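Local structure of extracellular solute-binding protein, family 1 (Bifidobacterium longum subsp. infantis, 6FTH) at residues 40-45 against 60-65; 240-245 against 509-514. The protein probably captures human milk oligosaccharides outside the cell, as the solute-binding component of an ABC transporter. All blocks are in the same frame, centred on the assembly; numbering follows the deposited sequence.

Interaction 1: 40-45 against 60-65; sequences TDKIAN and IEWQEV
A chi1 of -63° in Ile43 sets CG1 beside the backbone N and swings CG2 opposite to that N, over Trp62, while CG1 runs beside the carboxylate of Glu64. Trp62 and Glu64 in turn place CG anti to their carbonyl carbons, and both reach from strand 60-65 towards the loop. The indole takes the Ile43 methyl over one face: CG2 of Ile43 sits 3.7 Å from the centroid of the six-membered ring of Trp62, almost on the ring normal, a CH-pi contact. CG2 of Ile60 lies over the opposite face, so the ring is sandwiched between two isoleucines. Strand 59-66 is the outermost strand beside 29-36, and the crossover joining them, which includes segment 40-45 and helix 47-56, makes a beta-alpha-beta unit of the kind that builds the lobes of periplasmic binding protein folds. Farther along the strand, OE1 of Glu64 accepts a hydrogen bond from Ile43 N at 3.0 Å; the donor stands above the carboxylate plane, 45° out of it. Lys36, at the end of strand 29-36, forms a salt bridge to that same oxygen. Lys42 NZ is 3.2 Å from Glu64 OE2, a second salt bridge whose exact geometry is doubtful.

Interaction 2: 240-245 against 509-514; sequences GVVKSF and IWQKWY
Gly240 opens the contact by meeting two side chains of the helix. Its CA lies 3.3 Å from OH of Tyr514, whose hydroxyl is hydrogen-bonded to the backbone O of Val445, and its carbonyl O accepts from NE2 of Gln511 at 3.1 Å in a nearly straight bond (167°). Lys519 also donates to this carbonyl, and Asp515 receives a further bond from the Gln511 amide nitrogen. At Val241 the side chain turns away from the helix. Val242 N then donates to OE1 of Gln511 over 2.8 Å, reaching that oxygen from above the amide carbonyl plane. A bend at chi2 (80°) folds the Gln511 chain back so that one amide serves the turn carbonyl of Gly240 and the strand N-H of Val242. A water donates both to OE1 of Gln511 and to Val242 O. The valine branches part company: CG1 packs on CB of Trp510, 3.8 Å away, whereas CG2 rests over a face of the Tyr514 ring. The axes of strand and helix run roughly antiparallel, 7.8 Å apart at closest approach. A glutamine amide bonded to the backbone on both sides of Val241, beside a valine packed on Tyr514 and Trp510, joins the two-stranded antiparallel hairpin 235-244 to the C-terminal helix 503-518.

Interactions 1 and 2 lie on opposite sides of the chain's centre, with their own centres 42 Å apart and their nearest atoms about 26 Å apart, so neither touches the other. They also differ in reach along the sequence. In interaction 1 just 14 residues lie between the segments, within one beta-alpha-beta unit near the surface; in interaction 2 the number is 263, and the contact is partly buried, bringing a hairpin from mid-chain against the C-terminal helix. The comparison illustrates a common theme: a strand meets its partner through both an aliphatic-on-aromatic contact and a side-chain carbonyl or carboxylate oxygen that accepts a backbone N-H.

Interaction 1: 40-45 against 60-65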
loop_
_atom_site.group_PDB
_atom_site.type_symbol
_atom_site.label_atom_id
_atom_site.label_comp_id
_atom_site.label_asym_id
_atom_site.label_seq_id
_atom_site.Cartn_x
_atom_site.Cartn_y
_atom_site.Cartn_z
ATOM N N THR A 40 -2.162 -17.571 8.141
ATOM C CA THR A 40 -3.301 -17.623 9.043
ATOM C C THR A 40 -3.793 -19.057 9.221
ATOM O O THR A 40 -3.732 -19.877 8.288
ATOM C CB THR A 40 -4.425 -16.720 8.520
ATOM O OG1 THR A 40 -4.740 -17.057 7.157
ATOM C CG2 THR A 40 -4.031 -15.264 8.597
ATOM N N ASP A 41 -4.249 -19.361 10.434
ATOM C CA ASP A 41 -4.962 -20.599 10.722
ATOM C C ASP A 41 -6.300 -20.588 9.992
ATOM O O ASP A 41 -6.737 -19.574 9.423
ATOM C CB ASP A 41 -5.199 -20.728 12.235
ATOM C CG ASP A 41 -5.420 -22.169 12.700
ATOM O OD1 ASP A 41 -5.616 -23.076 11.862
ATOM O OD2 ASP A 41 -5.392 -22.382 13.935
ATOM N N LYS A 42 -6.933 -21.751 9.956
ATOM C CA LYS A 42 -8.288 -21.836 9.448
ATOM C C LYS A 42 -9.217 -21.047 10.372
ATOM O O LYS A 42 -9.053 -21.060 11.591
ATOM C CB LYS A 42 -8.681 -23.314 9.412
ATOM C CG LYS A 42 -9.771 -23.673 8.430
ATOM C CD LYS A 42 -11.065 -23.040 8.885
ATOM C CE LYS A 42 -12.273 -23.592 8.248
ATOM N NZ LYS A 42 -13.358 -22.623 8.375
ATOM N N ILE A 43 -10.190 -20.342 9.788
ATOM C CA ILE A 43 -11.094 -19.509 10.587
ATOM C C ILE A 43 -11.874 -20.340 11.599
ATOM O O ILE A 43 -12.117 -19.896 12.728
ATOM C CB ILE A 43 -12.042 -18.703 9.679
ATOM C CG1 ILE A 43 -11.249 -17.737 8.818
ATOM C CG2 ILE A 43 -13.056 -17.906 10.528
ATOM C CD1 ILE A 43 -12.132 -16.908 7.865
ATOM N N ALA A 44 -12.331 -21.529 11.195
ATOM C CA ALA A 44 -13.068 -22.394 12.112
ATOM C C ALA A 44 -12.264 -22.697 13.368
ATOM O O ALA A 44 -12.854 -22.984 14.417
ATOM C CB ALA A 44 -13.477 -23.693 11.415
ATOM N N ASN A 45 -10.931 -22.641 13.287
ATOM C CA ASN A 45 -10.078 -22.876 14.450
ATOM C C ASN A 45 -9.932 -21.659 15.351
ATOM O O ASN A 45 -9.240 -21.755 16.370
ATOM C CB ASN A 45 -8.679 -23.334 14.021
ATOM C CG ASN A 45 -8.675 -24.755 13.491
ATOM O OD1 ASN A 45 -9.605 -25.520 13.751
ATOM N ND2 ASN A 45 -7.639 -25.105 12.733
ATOM N N ILE A 60 -22.907 -19.858 10.203
ATOM C CA ILE A 60 -21.953 -19.365 9.210
ATOM C C ILE A 60 -21.343 -20.555 8.487
ATOM O O ILE A 60 -20.750 -21.446 9.109
ATOM C CB ILE A 60 -20.867 -18.487 9.843
ATOM C CG1 ILE A 60 -21.498 -17.247 10.484
ATOM C CG2 ILE A 60 -19.841 -18.096 8.778
ATOM C CD1 ILE A 60 -20.526 -16.407 11.286
ATOM N N GLU A 61 -21.469 -20.560 7.172
ATOM C CA GLU A 61 -20.783 -21.531 6.330
ATOM C C GLU A 61 -19.565 -20.834 5.736
ATOM O O GLU A 61 -19.671 -20.116 4.737
ATOM C CB GLU A 61 -21.738 -22.043 5.260
ATOM C CG GLU A 61 -22.917 -22.792 5.858
ATOM C CD GLU A 61 -23.719 -23.573 4.831
ATOM O OE1 GLU A 61 -23.576 -23.303 3.615
ATOM O OE2 GLU A 61 -24.494 -24.455 5.249
ATOM N N TRP A 62 -18.404 -21.057 6.351
ATOM C CA TRP A 62 -17.180 -20.398 5.919
ATOM C C TRP A 62 -16.640 -21.088 4.673
ATOM O O TRP A 62 -16.655 -22.321 4.564
ATOM C CB TRP A 62 -16.108 -20.461 7.013
ATOM C CG TRP A 62 -16.428 -19.789 8.336
ATOM C CD1 TRP A 62 -16.768 -20.407 9.502
ATOM C CD2 TRP A 62 -16.393 -18.382 8.630
ATOM N NE1 TRP A 62 -16.958 -19.488 10.493
ATOM C CE2 TRP A 62 -16.739 -18.235 9.988
ATOM C CE3 TRP A 62 -16.120 -17.238 7.878
ATOM C CZ2 TRP A 62 -16.815 -16.999 10.605
ATOM C CZ3 TRP A 62 -16.199 -16.013 8.495
ATOM C CH2 TRP A 62 -16.546 -15.903 9.851
ATOM N N GLN A 63 -16.166 -20.283 3.727
ATOM C CA GLN A 63 -15.431 -20.758 2.566
ATOM C C GLN A 63 -14.161 -19.926 2.493
ATOM O O GLN A 63 -14.232 -18.698 2.425
ATOM C CB GLN A 63 -16.253 -20.561 1.292
ATOM C CG GLN A 63 -15.549 -21.064 0.044
ATOM C CD GLN A 63 -16.290 -20.701 -1.232
ATOM O OE1 GLN A 63 -17.460 -20.300 -1.198
ATOM N NE2 GLN A 63 -15.604 -20.831 -2.367
ATOM N N GLU A 64 -13.011 -20.575 2.532
ATOM C CA GLU A 64 -11.732 -19.884 2.532
ATOM C C GLU A 64 -10.989 -20.136 1.230
ATOM O O GLU A 64 -11.019 -21.247 0.686
ATOM C CB GLU A 64 -10.872 -20.355 3.698
ATOM C CG GLU A 64 -11.481 -20.039 5.038
ATOM C CD GLU A 64 -10.716 -20.690 6.169
ATOM O OE1 GLU A 64 -9.891 -20.018 6.810
ATOM O OE2 GLU A 64 -10.918 -21.904 6.387
ATOM N N VAL A 65 -10.327 -19.098 0.736
ATOM C CA VAL A 65 -9.491 -19.188 -0.456
ATOM C C VAL A 65 -8.239 -18.348 -0.249
ATOM O O VAL A 65 -8.268 -17.310 0.424
ATOM C CB VAL A 65 -10.250 -18.718 -1.709
ATOM C CG1 VAL A 65 -11.522 -19.535 -1.880
ATOM C CG2 VAL A 65 -10.583 -17.238 -1.610
#

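Interaction 2: 240-245 against 509-514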
loop_
_atom_site.group_PDB
_atom_site.type_symbol
_atom_site.label_atom_id
_atom_site.label_comp_id
_atom_site.label_asym_id
_atom_site.label_seq_id
_atom_site.Cartn_x
_atom_site.Cartn_y
_atom_site.Cartn_z
ATOM N N GLY A 240 -4.523 21.460 -7.951
ATOM C CA GLY A 240 -5.824 21.033 -8.454
ATOM C C GLY A 240 -5.843 20.601 -9.906
ATOM O O GLY A 240 -6.930 20.384 -10.460
ATOM N N VAL A 241 -4.670 20.460 -10.520
ATOM C CA VAL A 241 -4.524 20.099 -11.928
ATOM C C VAL A 241 -3.877 18.724 -11.984
ATOM O O VAL A 241 -2.784 18.522 -11.430
ATOM C CB VAL A 241 -3.683 21.133 -12.691
ATOM C CG1 VAL A 241 -3.572 20.779 -14.162
ATOM C CG2 VAL A 241 -4.252 22.553 -12.501
ATOM N N VAL A 242 -4.536 17.789 -12.659
ATOM C CA VAL A 242 -4.014 16.438 -12.829
ATOM C C VAL A 242 -3.120 16.391 -14.056
ATOM O O VAL A 242 -3.468 16.935 -15.121
ATOM C CB VAL A 242 -5.175 15.442 -12.950
ATOM C CG1 VAL A 242 -4.632 14.080 -13.364
ATOM C CG2 VAL A 242 -5.934 15.340 -11.618
ATOM N N LYS A 243 -1.977 15.722 -13.919
ATOM C CA LYS A 243 -1.034 15.514 -15.000
ATOM C C LYS A 243 -0.502 14.088 -14.931
ATOM O O LYS A 243 -0.683 13.380 -13.940
ATOM C CB LYS A 243 0.094 16.545 -14.953
ATOM C CG LYS A 243 -0.436 17.980 -15.032
ATOM C CD LYS A 243 0.647 18.981 -14.852
ATOM C CE LYS A 243 0.100 20.387 -15.067
ATOM N NZ LYS A 243 1.208 21.391 -14.995
ATOM N N SER A 244 0.157 13.668 -16.005
ATOM C CA SER A 244 0.949 12.446 -15.963
ATOM C C SER A 244 2.417 12.782 -15.798
ATOM O O SER A 244 2.955 13.630 -16.506
ATOM C CB SER A 244 0.780 11.608 -17.229
ATOM O OG SER A 244 1.616 10.441 -17.175
ATOM N N PHE A 245 3.081 12.094 -14.871
ATOM C CA PHE A 245 4.510 12.296 -14.771
ATOM C C PHE A 245 5.291 11.495 -15.803
ATOM O O PHE A 245 6.493 11.718 -15.938
ATOM C CB PHE A 245 5.045 12.059 -13.348
ATOM C CG PHE A 245 4.803 10.671 -12.777
ATOM C CD1 PHE A 245 5.524 9.564 -13.212
ATOM C CD2 PHE A 245 3.931 10.514 -11.716
ATOM C CE1 PHE A 245 5.321 8.320 -12.643
ATOM C CE2 PHE A 245 3.708 9.261 -11.139
ATOM C CZ PHE A 245 4.429 8.165 -11.590
ATOM N N ILE A 509 -9.477 11.970 -18.192
ATOM C CA ILE A 509 -10.377 11.151 -17.385
ATOM C C ILE A 509 -10.087 11.324 -15.900
ATOM O O ILE A 509 -11.002 11.547 -15.096
ATOM C CB ILE A 509 -10.282 9.674 -17.813
ATOM C CG1 ILE A 509 -10.960 9.504 -19.177
ATOM C CG2 ILE A 509 -10.899 8.766 -16.763
ATOM C CD1 ILE A 509 -10.738 8.115 -19.817
ATOM N N TRP A 510 -8.801 11.283 -15.517
ATOM C CA TRP A 510 -8.467 11.449 -14.109
ATOM C C TRP A 510 -8.794 12.859 -13.640
ATOM O O TRP A 510 -9.273 13.041 -12.517
ATOM C CB TRP A 510 -7.000 11.101 -13.838
ATOM C CG TRP A 510 -6.802 9.638 -13.624
ATOM C CD1 TRP A 510 -6.117 8.777 -14.427
ATOM C CD2 TRP A 510 -7.287 8.865 -12.510
ATOM N NE1 TRP A 510 -6.154 7.507 -13.879
ATOM C CE2 TRP A 510 -6.877 7.540 -12.719
ATOM C CE3 TRP A 510 -8.045 9.164 -11.377
ATOM C CZ2 TRP A 510 -7.174 6.509 -11.824
ATOM C CZ3 TRP A 510 -8.352 8.133 -10.486
ATOM C CH2 TRP A 510 -7.916 6.823 -10.721
ATOM N N GLN A 511 -8.552 13.873 -14.477
ATOM C CA GLN A 511 -8.932 15.225 -14.078
ATOM C C GLN A 511 -10.426 15.314 -13.813
ATOM O O GLN A 511 -10.863 15.960 -12.853
ATOM C CB GLN A 511 -8.542 16.244 -15.141
ATOM C CG GLN A 511 -8.917 17.678 -14.779
ATOM C CD GLN A 511 -7.936 18.323 -13.808
ATOM O OE1 GLN A 511 -6.778 18.571 -14.159
ATOM N NE2 GLN A 511 -8.409 18.637 -12.605
ATOM N N LYS A 512 -11.230 14.714 -14.683
ATOM C CA LYS A 512 -12.681 14.778 -14.529
ATOM C C LYS A 512 -13.123 14.176 -13.205
ATOM O O LYS A 512 -13.899 14.784 -12.466
ATOM C CB LYS A 512 -13.351 14.046 -15.690
ATOM C CG LYS A 512 -14.873 14.037 -15.590
ATOM C CD LYS A 512 -15.515 13.368 -16.766
ATOM C CE LYS A 512 -15.293 11.892 -16.727
ATOM N NZ LYS A 512 -16.008 11.153 -17.828
ATOM N N TRP A 513 -12.669 12.966 -12.900
ATOM C CA TRP A 513 -13.124 12.325 -11.664
ATOM C C TRP A 513 -12.525 13.001 -10.441
ATOM O O TRP A 513 -13.192 13.145 -9.410
ATOM C CB TRP A 513 -12.804 10.841 -11.694
ATOM C CG TRP A 513 -13.685 10.144 -12.677
ATOM C CD1 TRP A 513 -13.337 9.692 -13.916
ATOM C CD2 TRP A 513 -15.095 9.936 -12.553
ATOM N NE1 TRP A 513 -14.448 9.189 -14.570
ATOM C CE2 TRP A 513 -15.537 9.343 -13.757
ATOM C CE3 TRP A 513 -16.030 10.201 -11.545
ATOM C CZ2 TRP A 513 -16.870 8.969 -13.958
ATOM C CZ3 TRP A 513 -17.357 9.836 -11.752
ATOM C CH2 TRP A 513 -17.761 9.229 -12.954
ATOM N N TYR A 514 -11.272 13.445 -10.543
ATOM C CA TYR A 514 -10.704 14.243 -9.467
ATOM C C TYR A 514 -11.580 15.458 -9.172
ATOM O O TYR A 514 -11.868 15.772 -8.010
ATOM C CB TYR A 514 -9.299 14.650 -9.874
ATOM C CG TYR A 514 -8.634 15.637 -8.974
ATOM C CD1 TYR A 514 -7.920 15.229 -7.841
ATOM C CD2 TYR A 514 -8.681 16.980 -9.269
ATOM C CE1 TYR A 514 -7.286 16.156 -7.013
ATOM C CE2 TYR A 514 -8.049 17.906 -8.464
ATOM C CZ TYR A 514 -7.345 17.494 -7.332
ATOM O OH TYR A 514 -6.727 18.451 -6.535
HETATM O O HOH W 1 -5.499 18.224 -16.524
#